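Local coordinates for tudor and KH domain-containing protein homolog (Drosophila melanogaster, PDB 5YGB) that takes part in piRNA metabolism and transposon repression, its extended Tudor domain binding the Piwi N-terminal tail and the whole protein probably recruiting Piwi proteins to the piRNA machinery in nuage, at residues T53-G58 against K87-D92. The protein carries 1 engineered substitution. Numbering follows the deposited sequence.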
loop_
_atom_site.group_PDB
_atom_site.type_symbol
_atom_site.label_atom_id
_atom_site.label_comp_id
_atom_site.label_asym_id
_atom_site.label_seq_id
_atom_site.Cartn_x
_atom_site.Cartn_y
_atom_site.Cartn_z
ATOM N N THR A 53 0.218 24.555 -1.613
ATOM C CA THR A 53 -0.160 25.457 -2.714
ATOM C C THR A 53 0.238 24.839 -4.047
ATOM O O THR A 53 1.275 24.198 -4.153
ATOM C CB THR A 53 0.501 26.856 -2.611
ATOM O OG1 THR A 53 1.922 26.701 -2.609
ATOM C CG2 THR A 53 0.048 27.604 -1.359
ATOM N N ALA A 54 -0.591 25.055 -5.060
ATOM C CA ALA A 54 -0.326 24.587 -6.419
ATOM C C ALA A 54 0.250 23.168 -6.440
ATOM O O ALA A 54 1.351 22.939 -6.962
ATOM C CB ALA A 54 0.619 25.563 -7.132
ATOM N N PRO A 55 -0.495 22.202 -5.878
ATOM C CA PRO A 55 0.015 20.831 -5.866
ATOM C C PRO A 55 0.164 20.258 -7.273
ATOM O O PRO A 55 -0.471 20.718 -8.225
ATOM C CB PRO A 55 -1.058 20.063 -5.077
ATOM C CG PRO A 55 -2.302 20.871 -5.254
ATOM C CD PRO A 55 -1.847 22.302 -5.303
ATOM N N TYR A 56 1.005 19.240 -7.401
ATOM C CA TYR A 56 1.262 18.647 -8.708
ATOM C C TYR A 56 1.422 17.139 -8.609
ATOM O O TYR A 56 1.852 16.596 -7.588
ATOM C CB TYR A 56 2.514 19.268 -9.359
ATOM C CG TYR A 56 3.795 19.118 -8.566
ATOM C CD1 TYR A 56 4.678 18.063 -8.814
ATOM C CD2 TYR A 56 4.142 20.040 -7.587
ATOM C CE1 TYR A 56 5.850 17.923 -8.087
ATOM C CE2 TYR A 56 5.317 19.907 -6.865
ATOM C CZ TYR A 56 6.160 18.849 -7.114
ATOM O OH TYR A 56 7.326 18.745 -6.383
ATOM N N VAL A 57 1.082 16.466 -9.698
ATOM C CA VAL A 57 1.254 15.026 -9.776
ATOM C C VAL A 57 2.729 14.661 -9.625
ATOM O O VAL A 57 3.607 15.200 -10.320
ATOM C CB VAL A 57 0.683 14.489 -11.099
ATOM C CG1 VAL A 57 1.034 13.024 -11.282
ATOM C CG2 VAL A 57 -0.833 14.686 -11.143
ATOM N N GLY A 58 2.995 13.762 -8.683
ATOM C CA GLY A 58 4.346 13.334 -8.370
ATOM C C GLY A 58 4.844 13.893 -7.048
ATOM O O GLY A 58 5.820 13.383 -6.483
ATOM N N LYS A 87 -13.869 25.348 -8.301
ATOM C CA LYS A 87 -12.716 26.134 -7.853
ATOM C C LYS A 87 -11.828 25.363 -6.872
ATOM O O LYS A 87 -10.783 25.856 -6.441
ATOM C CB LYS A 87 -13.165 27.451 -7.205
ATOM C CG LYS A 87 -14.470 27.342 -6.474
ATOM C CD LYS A 87 -15.225 28.659 -6.447
ATOM C CE LYS A 87 -16.659 28.470 -6.023
ATOM N NZ LYS A 87 -17.318 27.259 -6.635
ATOM N N GLU A 88 -12.266 24.166 -6.497
ATOM C CA GLU A 88 -11.474 23.317 -5.616
ATOM C C GLU A 88 -11.117 22.028 -6.346
ATOM O O GLU A 88 -11.766 21.651 -7.312
ATOM C CB GLU A 88 -12.234 23.015 -4.317
ATOM C CG GLU A 88 -11.391 22.303 -3.262
ATOM C CD GLU A 88 -12.102 22.120 -1.936
ATOM O OE1 GLU A 88 -13.035 21.291 -1.856
ATOM O OE2 GLU A 88 -11.717 22.804 -0.965
ATOM N N GLN A 89 -10.069 21.362 -5.883
ATOM C CA GLN A 89 -9.637 20.110 -6.480
ATOM C C GLN A 89 -9.890 18.929 -5.554
ATOM O O GLN A 89 -10.105 19.100 -4.352
ATOM C CB GLN A 89 -8.153 20.197 -6.855
ATOM C CG GLN A 89 -7.909 21.114 -8.056
ATOM C CD GLN A 89 -6.459 21.546 -8.210
ATOM O OE1 GLN A 89 -5.678 21.518 -7.257
ATOM N NE2 GLN A 89 -6.089 21.931 -9.427
ATOM N N VAL A 90 -9.905 17.742 -6.148
ATOM C CA VAL A 90 -9.905 16.480 -5.420
ATOM C C VAL A 90 -8.581 15.820 -5.770
ATOM O O VAL A 90 -8.195 15.791 -6.938
ATOM C CB VAL A 90 -11.106 15.582 -5.807
ATOM C CG1 VAL A 90 -11.034 14.233 -5.086
ATOM C CG2 VAL A 90 -12.418 16.290 -5.487
ATOM N N ILE A 91 -7.866 15.324 -4.766
ATOM C CA ILE A 91 -6.508 14.812 -4.957
ATOM C C ILE A 91 -6.470 13.310 -4.742
ATOM O O ILE A 91 -6.891 12.819 -3.698
ATOM C CB ILE A 91 -5.509 15.486 -3.987
ATOM C CG1 ILE A 91 -5.686 17.003 -3.993
ATOM C CG2 ILE A 91 -4.071 15.073 -4.287
ATOM C CD1 ILE A 91 -5.235 17.659 -5.254
ATOM N N ASP A 92 -5.989 12.585 -5.742
ATOM C CA ASP A 92 -5.795 11.141 -5.655
ATOM C C ASP A 92 -4.411 10.881 -5.039
ATOM O O ASP A 92 -3.390 11.217 -5.652
ATOM C CB ASP A 92 -5.925 10.528 -7.059
ATOM C CG ASP A 92 -5.957 9.014 -7.061
ATOM O OD1 ASP A 92 -5.953 8.398 -5.979
ATOM O OD2 ASP A 92 -6.026 8.447 -8.178
HETATM O O HOH W 1 -2.604 22.305 -8.666
#
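P55 lays the outer corner of its ring over the ends of two side chains, I91 and Q89, that rise from the same face of the strand beginning at Q89. The ring carbon CG makes both approaches: it lies 4.3 Å from CD1 of I91, an apolar contact, and 4.0 Å from OE1 of Q89, a van der Waals approach to the amide oxygen. The P55 ring is closed onto its own backbone N, which leaves it little freedom, and it is the longer side chain of Q89 that extends across. In Q89, CG stands anti to the carbonyl carbon (chi1 -72°) and the chain runs extended beyond it, which carries the amide out to the proline.

No direct hydrogen bond joins 53-58 to 87-92. One water spans the polar side instead, donating to the carbonyl O of P55 at 2.7 Å and, weakly, to OE1 of Q89 at 3.5 Å. The contact thus illustrates how a loop and a strand can meet through one apolar corner and a weak water bridge; only 73 Å² is buried, and the nearest CA atoms, those of P55 and I91, are 8.9 Å apart.

Within the Tudor domain, 53-58 is part of the connection from helix 44-48 to strand 60-65, whereas 89-95 is an inner strand of the antiparallel sheet, between 101-104 and 70-81. Strand 70-81 also adjoins the contact, with P55 touching I76 while Q89 and I91 both lean on I79.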